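Local coordinates for putative histidine protein kinase (Rhodobacter sphaeroides, PDB 3KYJ) that probably carries phosphate on a histidine of its Hpt domain and passes it to response regulators, relaying chemoreceptor signals to the flagellar motor, at residues 89-94 and 129-134. Sequence-based numbering, arbitrary orientation.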
ATOM      1  N   GLY A  89      17.471   9.859  19.064  1.00 23.30           N
ATOM      2  CA  GLY A  89      17.946  10.900  18.185  1.00 23.43           C
ATOM      3  C   GLY A  89      18.660  10.322  16.972  1.00 23.01           C
ATOM      4  O   GLY A  89      18.622  10.912  15.902  1.00 25.20           O
ATOM      5  N   GLU A  90      19.293   9.170  17.151  1.00 23.51           N
ATOM      6  CA  GLU A  90      20.013   8.551  16.054  1.00 25.20           C
ATOM      7  C   GLU A  90      19.037   8.017  14.998  1.00 24.21           C
ATOM      8  O   GLU A  90      19.276   8.138  13.779  1.00 24.66           O
ATOM      9  CB  GLU A  90      20.936   7.432  16.537  1.00 27.01           C
ATOM     10  CG  GLU A  90      21.769   6.855  15.390  1.00 32.37           C
ATOM     11  CD  GLU A  90      22.777   5.821  15.846  1.00 33.92           C
ATOM     12  OE1 GLU A  90      22.652   5.299  16.972  1.00 34.07           O
ATOM     13  OE2 GLU A  90      23.689   5.516  15.055  1.00 34.64           O
ATOM     14  N   ILE A  91      17.968   7.378  15.453  1.00 21.40           N
ATOM     15  CA  ILE A  91      16.943   6.905  14.517  1.00 19.53           C
ATOM     16  C   ILE A  91      16.406   8.074  13.708  1.00 19.91           C
ATOM     17  O   ILE A  91      16.259   7.978  12.474  1.00 19.52           O
ATOM     18  CB  ILE A  91      15.812   6.153  15.236  1.00 19.27           C
ATOM     19  CG1 ILE A  91      16.356   4.881  15.893  1.00 21.36           C
ATOM     20  CG2 ILE A  91      14.683   5.865  14.265  1.00 19.47           C
ATOM     21  CD1 ILE A  91      15.327   3.937  16.528  1.00 24.74           C
ATOM     22  N   VAL A  92      16.091   9.176  14.380  1.00 19.20           N
ATOM     23  CA  VAL A  92      15.524  10.329  13.696  1.00 19.54           C
ATOM     24  C   VAL A  92      16.498  10.838  12.637  1.00 20.41           C
ATOM     25  O   VAL A  92      16.122  11.134  11.512  1.00 20.93           O
ATOM     26  CB  VAL A  92      15.105  11.436  14.693  1.00 20.24           C
ATOM     27  CG1 VAL A  92      14.724  12.704  13.954  1.00 22.79           C
ATOM     28  CG2 VAL A  92      13.960  10.929  15.563  1.00 21.01           C
ATOM     29  N   GLU A  93      17.774  10.883  13.006  1.00 22.16           N
ATOM     30  CA  GLU A  93      18.833  11.348  12.122  1.00 25.05           C
ATOM     31  C   GLU A  93      18.977  10.487  10.854  1.00 22.10           C
ATOM     32  O   GLU A  93      19.049  11.001   9.730  1.00 23.63           O
ATOM     33  CB  GLU A  93      20.152  11.313  12.909  1.00 30.39           C
ATOM     34  CG  GLU A  93      21.404  11.580  12.136  1.00 40.60           C
ATOM     35  CD  GLU A  93      22.633  11.462  13.022  1.00 45.37           C
ATOM     36  OE1 GLU A  93      22.596  11.961  14.173  1.00 45.42           O
ATOM     37  OE2 GLU A  93      23.632  10.866  12.567  1.00 48.36           O
ATOM     38  N   ILE A  94      19.054   9.181  11.061  1.00 21.20           N
ATOM     39  CA  ILE A  94      19.214   8.229   9.963  1.00 18.98           C
ATOM     40  C   ILE A  94      17.991   8.328   9.036  1.00 19.24           C
ATOM     41  O   ILE A  94      18.120   8.299   7.807  1.00 20.58           O
ATOM     42  CB  ILE A  94      19.386   6.793  10.466  1.00 20.63           C
ATOM     43  CG1 ILE A  94      20.721   6.657  11.216  1.00 25.88           C
ATOM     44  CG2 ILE A  94      19.345   5.804   9.305  1.00 24.17           C
ATOM     45  CD1 ILE A  94      20.826   5.382  12.018  1.00 30.99           C
ATOM     46  N   ARG A 129      21.140  -0.859   8.545  1.00 28.00           N
ATOM     47  CA  ARG A 129      21.355  -2.208   9.034  1.00 30.59           C
ATOM     48  C   ARG A 129      22.066  -2.174  10.390  1.00 31.26           C
ATOM     49  O   ARG A 129      21.767  -2.982  11.252  1.00 32.08           O
ATOM     50  CB  ARG A 129      22.180  -3.042   8.039  1.00 31.69           C
ATOM     51  CG  ARG A 129      21.446  -3.381   6.766  1.00 33.61           C
ATOM     52  CD  ARG A 129      22.205  -4.483   5.969  1.00 34.95           C
ATOM     53  NE  ARG A 129      21.783  -4.565   4.559  1.00 35.61           N
ATOM     54  CZ  ARG A 129      20.604  -5.037   4.167  1.00 36.99           C
ATOM     55  NH1 ARG A 129      19.709  -5.464   5.053  1.00 38.85           N
ATOM     56  NH2 ARG A 129      20.305  -5.075   2.884  1.00 36.98           N
ATOM     57  N   SER A 130      23.002  -1.238  10.543  1.00 30.98           N
ATOM     58  CA  SER A 130      23.758  -1.076  11.787  1.00 32.04           C
ATOM     59  C   SER A 130      22.838  -0.665  12.942  1.00 31.78           C
ATOM     60  O   SER A 130      22.888  -1.268  14.004  1.00 32.57           O
ATOM     61  CB  SER A 130      24.831  -0.002  11.616  1.00 35.31           C
ATOM     62  OG  SER A 130      25.399   0.323  12.885  1.00 37.20           O
ATOM     63  N   LYS A 131      22.013   0.362  12.734  1.00 31.73           N
ATOM     64  CA  LYS A 131      21.101   0.807  13.783  1.00 31.64           C
ATOM     65  C   LYS A 131      20.108  -0.307  14.116  1.00 31.90           C
ATOM     66  O   LYS A 131      19.850  -0.577  15.273  1.00 33.25           O
ATOM     67  CB  LYS A 131      20.391   2.091  13.398  1.00 32.36           C
ATOM     68  CG  LYS A 131      19.538   2.658  14.539  1.00 33.92           C
ATOM     69  CD  LYS A 131      20.340   2.863  15.810  1.00 35.75           C
ATOM     70  CE  LYS A 131      19.569   3.797  16.752  1.00 37.32           C
ATOM     71  NZ  LYS A 131      20.238   3.928  18.080  1.00 41.11           N
ATOM     72  N   ILE A 132      19.569  -0.976  13.103  1.00 33.04           N
ATOM     73  CA  ILE A 132      18.648  -2.084  13.354  1.00 33.66           C
ATOM     74  C   ILE A 132      19.283  -3.159  14.242  1.00 36.95           C
ATOM     75  O   ILE A 132      18.678  -3.619  15.214  1.00 38.53           O
ATOM     76  CB  ILE A 132      18.117  -2.673  12.033  1.00 33.88           C
ATOM     77  CG1 ILE A 132      17.134  -1.689  11.393  1.00 33.09           C
ATOM     78  CG2 ILE A 132      17.429  -3.999  12.266  1.00 37.49           C
ATOM     79  CD1 ILE A 132      16.769  -2.044   9.938  1.00 33.66           C
ATOM     80  N   ALA A 133      20.517  -3.531  13.920  1.00 40.07           N
ATOM     81  CA  ALA A 133      21.231  -4.541  14.682  1.00 43.62           C
ATOM     82  C   ALA A 133      21.522  -4.081  16.118  1.00 43.17           C
ATOM     83  O   ALA A 133      21.378  -4.856  17.060  1.00 43.75           O
ATOM     84  CB  ALA A 133      22.522  -4.911  13.967  1.00 48.30           C
ATOM     85  N   ARG A 134      21.934  -2.826  16.272  1.00 44.50           N
ATOM     86  CA  ARG A 134      22.357  -2.327  17.581  1.00 48.33           C
ATOM     87  C   ARG A 134      21.200  -2.109  18.523  1.00 50.11           C
ATOM     88  O   ARG A 134      21.341  -2.263  19.721  1.00 49.52           O
ATOM     89  CB  ARG A 134      23.117  -1.012  17.450  1.00 50.81           C
ATOM     90  CG  ARG A 134      24.576  -1.191  17.118  1.00 52.47           C
ATOM     91  CD  ARG A 134      25.269   0.142  17.018  1.00 51.20           C
ATOM     92  NE  ARG A 134      24.837   0.870  15.838  1.00 48.01           N
ATOM     93  CZ  ARG A 134      24.219   2.040  15.843  1.00 44.42           C
ATOM     94  NH1 ARG A 134      23.935   2.651  16.988  1.00 46.79           N
ATOM     95  NH2 ARG A 134      23.882   2.598  14.691  1.00 44.40           N
TER
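Glu90 OE1 accepts two salt-bridging hydrogen bonds from segment 129-134: Arg134 NH1 reaches it at 2.9 Å, almost straight at 177°, and Lys131 NZ at 3.0 Å. Both donors come from the same face of the carboxylate, the arginine nitrogen on the syn side and the lysine from well above the plane. Arg134 NH2 adds a third bond, 2.9 Å to Glu90 OE2, more bent, so the guanidinium grips the carboxylate end-on, the two planes turned 34° apart. Behind this grip, Ser130 OG lies in the guanidinium plane and takes hydrogen bonds side-on from Arg134 NE (3.1 Å) and NH2, which helps hold the group's rotation. With an alanine in place of Arg134, Glu90 OE2 would probably lose its partner on this helix, leaving the carboxylate freer to turn about the single lysine bond. The bridge ties the start of helix 89-112, in the helical bundle of the Hpt domain, the phosphotransfer domain of CheA3, to the last helix of this fragment, 122-135; the two segments run nearly antiparallel, their axes 11.0 Å apart at closest approach. Lys131 lies along the groove between the helices: CG stands anti to the backbone N (chi1 -174°) and the chain bends at chi2, laying its methylenes against the isoleucines before NZ reaches the acids. Its CB meets Ile94 CD1 at 3.6 Å, while CE presses tightly on Ile91 CG1, 3.5 Å away. The buried lysine's main polar partner is Asp88, just ahead of the helix, so its ammonium is probably shared by two carboxylates. On helix 64-82, Leu76 and Val80 pack against Ile91.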